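Local coordinates for extracellular solute-binding protein, family 5 (Chelativorans sp., PDB 6WM6), which binds EDTA and related aminopolycarboxylates in the periplasm, probably for delivery to an ABC transporter, at residues 81-85 and 96-100; 111-117 and 170-176. One frame throughout, in Å; residues are numbered along the deposited sequence. Where two conformers were deposited one is given.

Interaction 1. Residues 81-85 and 96-100; sequences VPSAF and NTDLL. With EDO (1,2-ethanediol), chain F; EDO (1,2-ethanediol), chain K.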
ATOM      1  N   VAL A  81       5.269  -8.394 -15.446  1.00 18.22           N
ATOM      2  CA  VAL A  81       6.537  -7.887 -14.919  1.00 18.97           C
ATOM      3  C   VAL A  81       7.122  -8.935 -13.977  1.00 19.74           C
ATOM      4  O   VAL A  81       6.432  -9.355 -13.035  1.00 21.13           O
ATOM      5  CB  VAL A  81       6.309  -6.561 -14.182  1.00 20.29           C
ATOM      6  CG1 VAL A  81       7.591  -6.131 -13.467  1.00 24.37           C
ATOM      7  CG2 VAL A  81       5.860  -5.484 -15.128  1.00 23.40           C
ATOM      8  N   PRO A  82       8.364  -9.375 -14.177  1.00 16.95           N
ATOM      9  CA  PRO A  82       8.962 -10.331 -13.235  1.00 18.31           C
ATOM     10  C   PRO A  82       9.503  -9.619 -12.007  1.00 20.14           C
ATOM     11  O   PRO A  82       9.917  -8.458 -12.068  1.00 20.07           O
ATOM     12  CB  PRO A  82      10.091 -10.979 -14.052  1.00 23.43           C
ATOM     13  CG  PRO A  82      10.380 -10.047 -15.158  1.00 21.65           C
ATOM     14  CD  PRO A  82       9.234  -9.105 -15.337  1.00 17.82           C
ATOM     15  N   SER A  83       9.481 -10.334 -10.877  1.00 18.27           N
ATOM     16  CA  SER A  83       9.837  -9.795  -9.570  1.00 17.29           C
ATOM     17  C   SER A  83      10.863 -10.711  -8.916  1.00 17.13           C
ATOM     18  O   SER A  83      10.721 -11.932  -8.955  1.00 17.79           O
ATOM     19  CB  SER A  83       8.609  -9.719  -8.629  1.00 18.18           C
ATOM     20  OG  SER A  83       7.548  -8.966  -9.216  1.00 20.85           O
ATOM     21  N   ALA A  84      11.872 -10.135  -8.237  1.00 16.49           N
ATOM     22  CA  ALA A  84      12.818 -10.969  -7.502  1.00 16.20           C
ATOM     23  C   ALA A  84      12.145 -11.669  -6.327  1.00 16.65           C
ATOM     24  O   ALA A  84      12.337 -12.880  -6.130  1.00 16.69           O
ATOM     25  CB  ALA A  84      14.023 -10.137  -7.039  1.00 16.89           C
ATOM     26  N   PHE A  85      11.377 -10.919  -5.518  1.00 14.65           N
ATOM     27  CA  PHE A  85      10.590 -11.441  -4.423  1.00 15.19           C
ATOM     28  C   PHE A  85       9.180 -10.905  -4.557  1.00 14.90           C
ATOM     29  O   PHE A  85       8.948  -9.875  -5.190  1.00 16.85           O
ATOM     30  CB  PHE A  85      11.131 -10.991  -3.043  1.00 15.25           C
ATOM     31  CG  PHE A  85      12.484 -11.552  -2.687  1.00 14.99           C
ATOM     32  CD1 PHE A  85      13.642 -11.056  -3.257  1.00 15.99           C
ATOM     33  CD2 PHE A  85      12.586 -12.579  -1.764  1.00 16.11           C
ATOM     34  CE1 PHE A  85      14.896 -11.584  -2.927  1.00 16.05           C
ATOM     35  CE2 PHE A  85      13.837 -13.107  -1.432  1.00 17.41           C
ATOM     36  CZ  PHE A  85      14.984 -12.617  -2.026  1.00 17.49           C
ATOM     37  N   ASN A  96      11.101 -15.488  -5.873  1.00 15.61           N
ATOM     38  CA  ASN A  96      10.486 -15.975  -7.103  1.00 15.93           C
ATOM     39  C   ASN A  96      11.382 -17.038  -7.712  1.00 15.82           C
ATOM     40  O   ASN A  96      12.384 -16.727  -8.368  1.00 16.77           O
ATOM     41  CB  ASN A  96      10.287 -14.796  -8.043  1.00 15.79           C
ATOM     42  CG  ASN A  96       9.780 -15.202  -9.397  1.00 17.87           C
ATOM     43  OD1 ASN A  96       9.514 -16.373  -9.647  1.00 18.47           O
ATOM     44  ND2 ASN A  96       9.587 -14.234 -10.249  1.00 17.02           N
ATOM     45  N   THR A  97      11.018 -18.303  -7.534  1.00 16.67           N
ATOM     46  CA  THR A  97      11.808 -19.417  -8.043  1.00 16.84           C
ATOM     47  C   THR A  97      11.581 -19.685  -9.519  1.00 18.55           C
ATOM     48  O   THR A  97      12.271 -20.536 -10.089  1.00 19.43           O
ATOM     49  CB  THR A  97      11.522 -20.685  -7.227  1.00 18.12           C
ATOM     50  OG1 THR A  97      10.131 -20.916  -7.129  1.00 20.27           O
ATOM     51  CG2 THR A  97      12.095 -20.557  -5.827  1.00 21.51           C
ATOM     52  N   ASP A  98      10.612 -19.022 -10.139  1.00 16.45           N
ATOM     53  CA  ASP A  98      10.522 -19.065 -11.602  1.00 16.77           C
ATOM     54  C   ASP A  98      11.629 -18.233 -12.234  1.00 17.33           C
ATOM     55  O   ASP A  98      12.217 -18.631 -13.246  1.00 18.55           O
ATOM     56  CB  ASP A  98       9.149 -18.578 -12.060  1.00 17.67           C
ATOM     57  CG  ASP A  98       8.016 -19.538 -11.664  1.00 19.41           C
ATOM     58  OD1 ASP A  98       8.279 -20.752 -11.582  1.00 21.07           O
ATOM     59  OD2 ASP A  98       6.882 -19.040 -11.499  1.00 21.25           O
ATOM     60  N   LEU A  99      11.946 -17.093 -11.632  1.00 16.58           N
ATOM     61  CA  LEU A  99      12.984 -16.200 -12.111  1.00 16.65           C
ATOM     62  C   LEU A  99      14.363 -16.561 -11.589  1.00 17.42           C
ATOM     63  O   LEU A  99      15.347 -16.511 -12.345  1.00 17.82           O
ATOM     64  CB  LEU A  99      12.670 -14.761 -11.719  1.00 16.11           C
ATOM     65  CG  LEU A  99      13.715 -13.730 -12.059  1.00 16.58           C
ATOM     66  CD1 LEU A  99      13.856 -13.563 -13.573  1.00 19.87           C
ATOM     67  CD2 LEU A  99      13.322 -12.397 -11.428  1.00 20.33           C
ATOM     68  N   LEU A 100      14.464 -16.923 -10.319  1.00 16.67           N
ATOM     69  CA  LEU A 100      15.739 -17.042  -9.637  1.00 17.18           C
ATOM     70  C   LEU A 100      16.013 -18.455  -9.163  1.00 17.18           C
ATOM     71  O   LEU A 100      15.137 -19.129  -8.593  1.00 18.25           O
ATOM     72  CB  LEU A 100      15.790 -16.123  -8.399  1.00 16.56           C
ATOM     73  CG  LEU A 100      15.666 -14.633  -8.663  1.00 17.42           C
ATOM     74  CD1 LEU A 100      15.602 -13.876  -7.348  1.00 19.21           C
ATOM     75  CD2 LEU A 100      16.860 -14.162  -9.491  1.00 20.04           C
TER
HETATM   76  C1  EDO F 605       6.178 -19.161  -7.971  1.00 36.13           C
HETATM   77  O1  EDO F 605       5.527 -19.348  -6.707  1.00 35.28           O
HETATM   78  C2  EDO F 605       7.449 -18.339  -7.805  1.00 29.60           C
HETATM   79  O2  EDO F 605       7.928 -18.447  -6.468  1.00 31.25           O
HETATM   80  C1  EDO K 610       9.789 -23.269  -4.469  1.00 39.17           C
HETATM   81  O1  EDO K 610       8.916 -22.213  -4.938  1.00 35.16           O
HETATM   82  C2  EDO K 610      10.000 -24.295  -5.581  1.00 46.33           C
HETATM   83  O2  EDO K 610       8.764 -24.939  -5.905  1.00 44.45           O

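Interaction 2. Residues 111-117 and 170-176; sequences QTVVYRI and KVVTATF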
ATOM      1  N   GLN A 111      28.224  -5.176   2.688  1.00 21.63           N
ATOM      2  CA  GLN A 111      27.026  -5.939   2.378  1.00 21.15           C
ATOM      3  C   GLN A 111      26.975  -6.265   0.885  1.00 20.39           C
ATOM      4  O   GLN A 111      27.093  -5.380   0.028  1.00 20.00           O
ATOM      5  CB  GLN A 111      25.764  -5.178   2.793  1.00 19.47           C
ATOM      6  CG  GLN A 111      24.479  -5.878   2.445  1.00 20.30           C
ATOM      7  CD  GLN A 111      23.255  -5.258   3.084  1.00 20.45           C
ATOM      8  OE1 GLN A 111      23.304  -4.792   4.227  1.00 21.64           O
ATOM      9  NE2 GLN A 111      22.153  -5.259   2.367  1.00 20.54           N
ATOM     10  N   THR A 112      26.808  -7.546   0.575  1.00 18.48           N
ATOM     11  CA  THR A 112      26.853  -8.051  -0.788  1.00 18.43           C
ATOM     12  C   THR A 112      25.719  -9.043  -0.953  1.00 18.94           C
ATOM     13  O   THR A 112      25.531  -9.917  -0.095  1.00 20.09           O
ATOM     14  CB  THR A 112      28.196  -8.757  -1.051  1.00 20.43           C
ATOM     15  OG1 THR A 112      29.298  -7.875  -0.788  1.00 23.25           O
ATOM     16  CG2 THR A 112      28.266  -9.194  -2.500  1.00 20.88           C
ATOM     17  N   VAL A 113      24.964  -8.895  -2.031  1.00 18.35           N
ATOM     18  CA  VAL A 113      23.883  -9.804  -2.386  1.00 18.18           C
ATOM     19  C   VAL A 113      24.176 -10.361  -3.771  1.00 18.81           C
ATOM     20  O   VAL A 113      24.516  -9.601  -4.688  1.00 19.36           O
ATOM     21  CB  VAL A 113      22.512  -9.108  -2.365  1.00 19.23           C
ATOM     22  CG1 VAL A 113      21.421 -10.051  -2.906  1.00 19.44           C
ATOM     23  CG2 VAL A 113      22.167  -8.628  -0.972  1.00 20.92           C
ATOM     24  N   VAL A 114      24.050 -11.678  -3.926  1.00 17.87           N
ATOM     25  CA  VAL A 114      24.241 -12.353  -5.210  1.00 17.99           C
ATOM     26  C   VAL A 114      22.922 -12.969  -5.637  1.00 18.12           C
ATOM     27  O   VAL A 114      22.293 -13.714  -4.861  1.00 18.54           O
ATOM     28  CB  VAL A 114      25.345 -13.428  -5.143  1.00 18.38           C
ATOM     29  CG1 VAL A 114      25.426 -14.187  -6.465  1.00 21.27           C
ATOM     30  CG2 VAL A 114      26.669 -12.778  -4.826  1.00 20.01           C
ATOM     31  N   TYR A 115      22.502 -12.655  -6.858  1.00 18.53           N
ATOM     32  CA  TYR A 115      21.324 -13.234  -7.486  1.00 18.12           C
ATOM     33  C   TYR A 115      21.799 -14.192  -8.570  1.00 19.12           C
ATOM     34  O   TYR A 115      22.640 -13.829  -9.402  1.00 18.26           O
ATOM     35  CB  TYR A 115      20.435 -12.167  -8.133  1.00 18.93           C
ATOM     36  CG  TYR A 115      19.926 -11.079  -7.214  1.00 17.52           C
ATOM     37  CD1 TYR A 115      20.672  -9.932  -6.999  1.00 18.96           C
ATOM     38  CD2 TYR A 115      18.698 -11.188  -6.558  1.00 17.65           C
ATOM     39  CE1 TYR A 115      20.215  -8.924  -6.168  1.00 18.61           C
ATOM     40  CE2 TYR A 115      18.242 -10.197  -5.715  1.00 17.33           C
ATOM     41  CZ  TYR A 115      19.000  -9.068  -5.520  1.00 17.96           C
ATOM     42  OH  TYR A 115      18.575  -8.061  -4.672  1.00 19.10           O
ATOM     43  N   ARG A 116      21.270 -15.401  -8.588  1.00 17.27           N
ATOM     44  CA  ARG A 116      21.507 -16.351  -9.672  0.53 18.15           C
ATOM     45  C   ARG A 116      20.175 -16.532 -10.389  1.00 17.57           C
ATOM     46  O   ARG A 116      19.219 -17.075  -9.814  1.00 18.53           O
ATOM     47  CB  ARG A 116      22.089 -17.658  -9.147  0.53 21.00           C
ATOM     48  CG  ARG A 116      23.510 -17.446  -8.609  0.53 25.39           C
ATOM     49  CD  ARG A 116      24.165 -18.689  -8.007  0.53 32.07           C
ATOM     50  NE  ARG A 116      25.425 -18.329  -7.349  0.53 32.91           N
ATOM     51  CZ  ARG A 116      26.602 -18.232  -7.963  0.53 38.55           C
ATOM     52  NH1 ARG A 116      26.708 -18.488  -9.260  0.53 45.74           N
ATOM     53  NH2 ARG A 116      27.681 -17.888  -7.276  0.53 36.07           N
ATOM     54  N   ILE A 117      20.099 -16.010 -11.616  1.00 17.68           N
ATOM     55  CA  ILE A 117      18.898 -16.051 -12.436  1.00 17.61           C
ATOM     56  C   ILE A 117      18.819 -17.406 -13.112  1.00 18.27           C
ATOM     57  O   ILE A 117      19.826 -17.927 -13.617  1.00 18.86           O
ATOM     58  CB  ILE A 117      18.968 -14.923 -13.480  1.00 17.78           C
ATOM     59  CG1 ILE A 117      19.124 -13.566 -12.799  1.00 18.18           C
ATOM     60  CG2 ILE A 117      17.735 -14.962 -14.386  1.00 17.76           C
ATOM     61  CD1 ILE A 117      19.482 -12.462 -13.800  1.00 19.65           C
ATOM     62  N   LYS A 170      23.873 -14.343 -15.946  1.00 18.42           N
ATOM     63  CA  LYS A 170      22.921 -14.941 -15.009  1.00 20.20           C
ATOM     64  C   LYS A 170      23.329 -14.833 -13.551  1.00 18.43           C
ATOM     65  O   LYS A 170      22.528 -15.205 -12.690  1.00 21.66           O
ATOM     66  CB  LYS A 170      22.645 -16.397 -15.381  1.00 19.62           C
ATOM     67  CG  LYS A 170      21.959 -16.566 -16.756  1.00 19.68           C
ATOM     68  CD  LYS A 170      20.493 -16.123 -16.717  1.00 20.16           C
ATOM     69  CE  LYS A 170      19.770 -16.336 -18.056  1.00 19.24           C
ATOM     70  NZ  LYS A 170      18.299 -16.136 -17.917  1.00 20.31           N
ATOM     71  N   VAL A 171      24.505 -14.298 -13.237  1.00 18.62           N
ATOM     72  CA  VAL A 171      24.943 -14.095 -11.862  1.00 20.18           C
ATOM     73  C   VAL A 171      25.162 -12.603 -11.654  1.00 20.06           C
ATOM     74  O   VAL A 171      26.030 -11.999 -12.304  1.00 21.36           O
ATOM     75  CB  VAL A 171      26.211 -14.888 -11.529  1.00 21.07           C
ATOM     76  CG1 VAL A 171      26.558 -14.730 -10.052  1.00 24.94           C
ATOM     77  CG2 VAL A 171      26.039 -16.356 -11.865  1.00 22.76           C
ATOM     78  N   VAL A 172      24.385 -12.006 -10.757  1.00 18.81           N
ATOM     79  CA  VAL A 172      24.360 -10.564 -10.524  1.00 19.67           C
ATOM     80  C   VAL A 172      24.809 -10.315  -9.096  1.00 19.10           C
ATOM     81  O   VAL A 172      24.245 -10.884  -8.158  1.00 19.48           O
ATOM     82  CB  VAL A 172      22.946  -9.994 -10.749  1.00 21.56           C
ATOM     83  CG1 VAL A 172      22.929  -8.494 -10.504  1.00 24.02           C
ATOM     84  CG2 VAL A 172      22.458 -10.328 -12.134  1.00 23.34           C
ATOM     85  N   THR A 173      25.811  -9.458  -8.923  1.00 19.46           N
ATOM     86  CA  THR A 173      26.373  -9.147  -7.611  1.00 19.20           C
ATOM     87  C   THR A 173      26.148  -7.678  -7.284  1.00 19.44           C
ATOM     88  O   THR A 173      26.637  -6.794  -8.004  1.00 19.71           O
ATOM     89  CB  THR A 173      27.866  -9.485  -7.575  1.00 22.02           C
ATOM     90  OG1 THR A 173      28.058 -10.879  -7.867  1.00 24.52           O
ATOM     91  CG2 THR A 173      28.473  -9.194  -6.206  1.00 22.11           C
ATOM     92  N   ALA A 174      25.401  -7.428  -6.204  1.00 19.19           N
ATOM     93  CA  ALA A 174      25.124  -6.086  -5.700  1.00 19.29           C
ATOM     94  C   ALA A 174      25.989  -5.823  -4.476  1.00 20.09           C
ATOM     95  O   ALA A 174      25.924  -6.578  -3.497  1.00 20.47           O
ATOM     96  CB  ALA A 174      23.655  -5.955  -5.305  1.00 18.78           C
ATOM     97  N   THR A 175      26.782  -4.766  -4.526  1.00 19.55           N
ATOM     98  CA  THR A 175      27.599  -4.346  -3.391  1.00 20.94           C
ATOM     99  C   THR A 175      27.049  -3.030  -2.841  1.00 19.92           C
ATOM    100  O   THR A 175      26.867  -2.075  -3.602  1.00 21.62           O
ATOM    101  CB  THR A 175      29.065  -4.183  -3.796  1.00 22.71           C
ATOM    102  OG1 THR A 175      29.551  -5.406  -4.368  1.00 24.98           O
ATOM    103  CG2 THR A 175      29.919  -3.843  -2.566  1.00 26.01           C
ATOM    104  N   PHE A 176      26.775  -2.999  -1.539  1.00 19.34           N
ATOM    105  CA  PHE A 176      26.143  -1.869  -0.877  1.00 19.84           C
ATOM    106  C   PHE A 176      27.178  -0.953  -0.236  1.00 22.61           C
ATOM    107  O   PHE A 176      28.203  -1.405   0.279  1.00 25.05           O
ATOM    108  CB  PHE A 176      25.181  -2.378   0.214  1.00 19.68           C
ATOM    109  CG  PHE A 176      23.939  -3.061  -0.316  1.00 19.65           C
ATOM    110  CD1 PHE A 176      24.012  -4.311  -0.910  1.00 19.10           C
ATOM    111  CD2 PHE A 176      22.706  -2.449  -0.193  1.00 19.78           C
ATOM    112  CE1 PHE A 176      22.853  -4.941  -1.378  1.00 18.10           C
ATOM    113  CE2 PHE A 176      21.553  -3.079  -0.649  1.00 20.18           C
ATOM    114  CZ  PHE A 176      21.627  -4.300  -1.248  1.00 19.29           C
TER
HETATM  115  O   HOH W   1      27.831  -2.231   3.459  1.00 35.84           O
HETATM  116  O   HOH W   2      30.994  -7.006  -2.824  1.00 33.70           O

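Interaction 1. Residues 81-85 and 96-100
Asn96, which opens a weakly bonded Asx turn, joins two short loops here: one leads from helix 71-77 into strand 85-87, and the other, containing Asn96, links strand 93-95 to strand 100-108. Asn96 bonds twice across the contact, once by its backbone and once by its side chain. Its N donates to Ala84 O at 2.9 Å in a nearly straight bond (171°), while its ND2 donates to Ser83 O, also at 2.9 Å, within both the carbonyl plane and the plane of the amide. With chi1 at 174°, CG swings away from the backbone N and the amide lies level with the carbonyl of Ser83. A chi2 near 0° (3°) then turns ND2 toward Ser83 O and OD1 toward its own loop, where it accepts weak bonds from Asp98 N (2.9 Å) and Leu99 N. A stronger bond within the loop, from Leu100 N to Asn96 O, completes one helical turn without a regular helix. Two leucines fill in beside these bonds. Leu99 brings CD2 to 3.6 Å from Ser83 O and lies more loosely against Pro82 CB, whereas Leu100 places CD1 4.1 Å from Ala84 CB and close to Ala84 O. The partner loop is tied further into the fold by Ser83 OG, which bonds to Met188 O, and by the backbone pairing of Ala84 with Phe187. On the outer side, Thr97 OG1 meets O1 of the ethanediol of chain K at 2.8 Å, a molecule probably from the crystallisation liquor. Both ends of the Asn96 amide are therefore used, NH2 across to Ser83 and C=O back to its own turn, a pattern that supports this assignment of the amide. Two successive buried carbonyls are satisfied from one residue, with leucine methyls packed against them.

Interaction 2. Residues 111-117 and 170-176
Val113 and Tyr115 exchange paired backbone bonds with Ala174 and Val172, setting an antiparallel register between strands whose directions differ by 164°. Ala174 N reaches Val113 O at 2.8 Å, and Tyr115 N reaches Val172 O at the same 2.8 Å. One further bond closes each end, Phe176 N to Gln111 O and Ile117 N to Lys170 O. Between these rungs lie the non-hydrogen-bonded pairs, where CA-H groups point at carbonyls, as from Thr112 CA to Ala174 O at 3.2 Å.

Apolar packing follows the alternation of side chains. Val113, Tyr115, Val172 and Ala174 share one face, whose cover includes Phe134 of helix 131-141; Ile117 CD1 lies 4.0 Å from Val172 CG2. On the other face Val114 CG1 meets Val171 CG1 at 3.8 Å.

Polar and aromatic contacts gather near Gln111. Its chain runs extended from a CG anti to N (chi1 177°), laying NE2 over the centre of the Phe176 ring, 3.6 Å above the plane, with amide and ring 41° apart; OE1 turns to Phe180 N. A water bridges Thr112 OG1 and Thr175 OG1, at 2.8 Å and 2.7 Å, and Thr112 OG1 also bonds to Pro110 O.

This is the central strand pair of a four-stranded antiparallel sheet, order 100-108, 111-117, 171-176, 160-165, packed on a helix within a family 5 solute-binding protein.

Interaction 1 closes before interaction 2 opens along the chain, and their centres lie 14 Å apart on the same side of the molecule's centre. Strand 100-108 connects them: it starts at Leu100 of the first contact and pairs with strand 111-117 of the second. Direct packing joins them too. Leu99 O sits 3.5 Å from Ile117 CG2, Leu100 CD2 is 3.8 Å from Arg116 O, and Leu100 CD1 comes within 4.2 Å of Tyr115 CD2. Phe187 is a shared neighbour, pairing by backbone with Ala84 and meeting the Tyr115 ring. The shared strand and this packing are the evidence for a structural link between loops and sheet; the bound groups at interaction 1 are ethanediols.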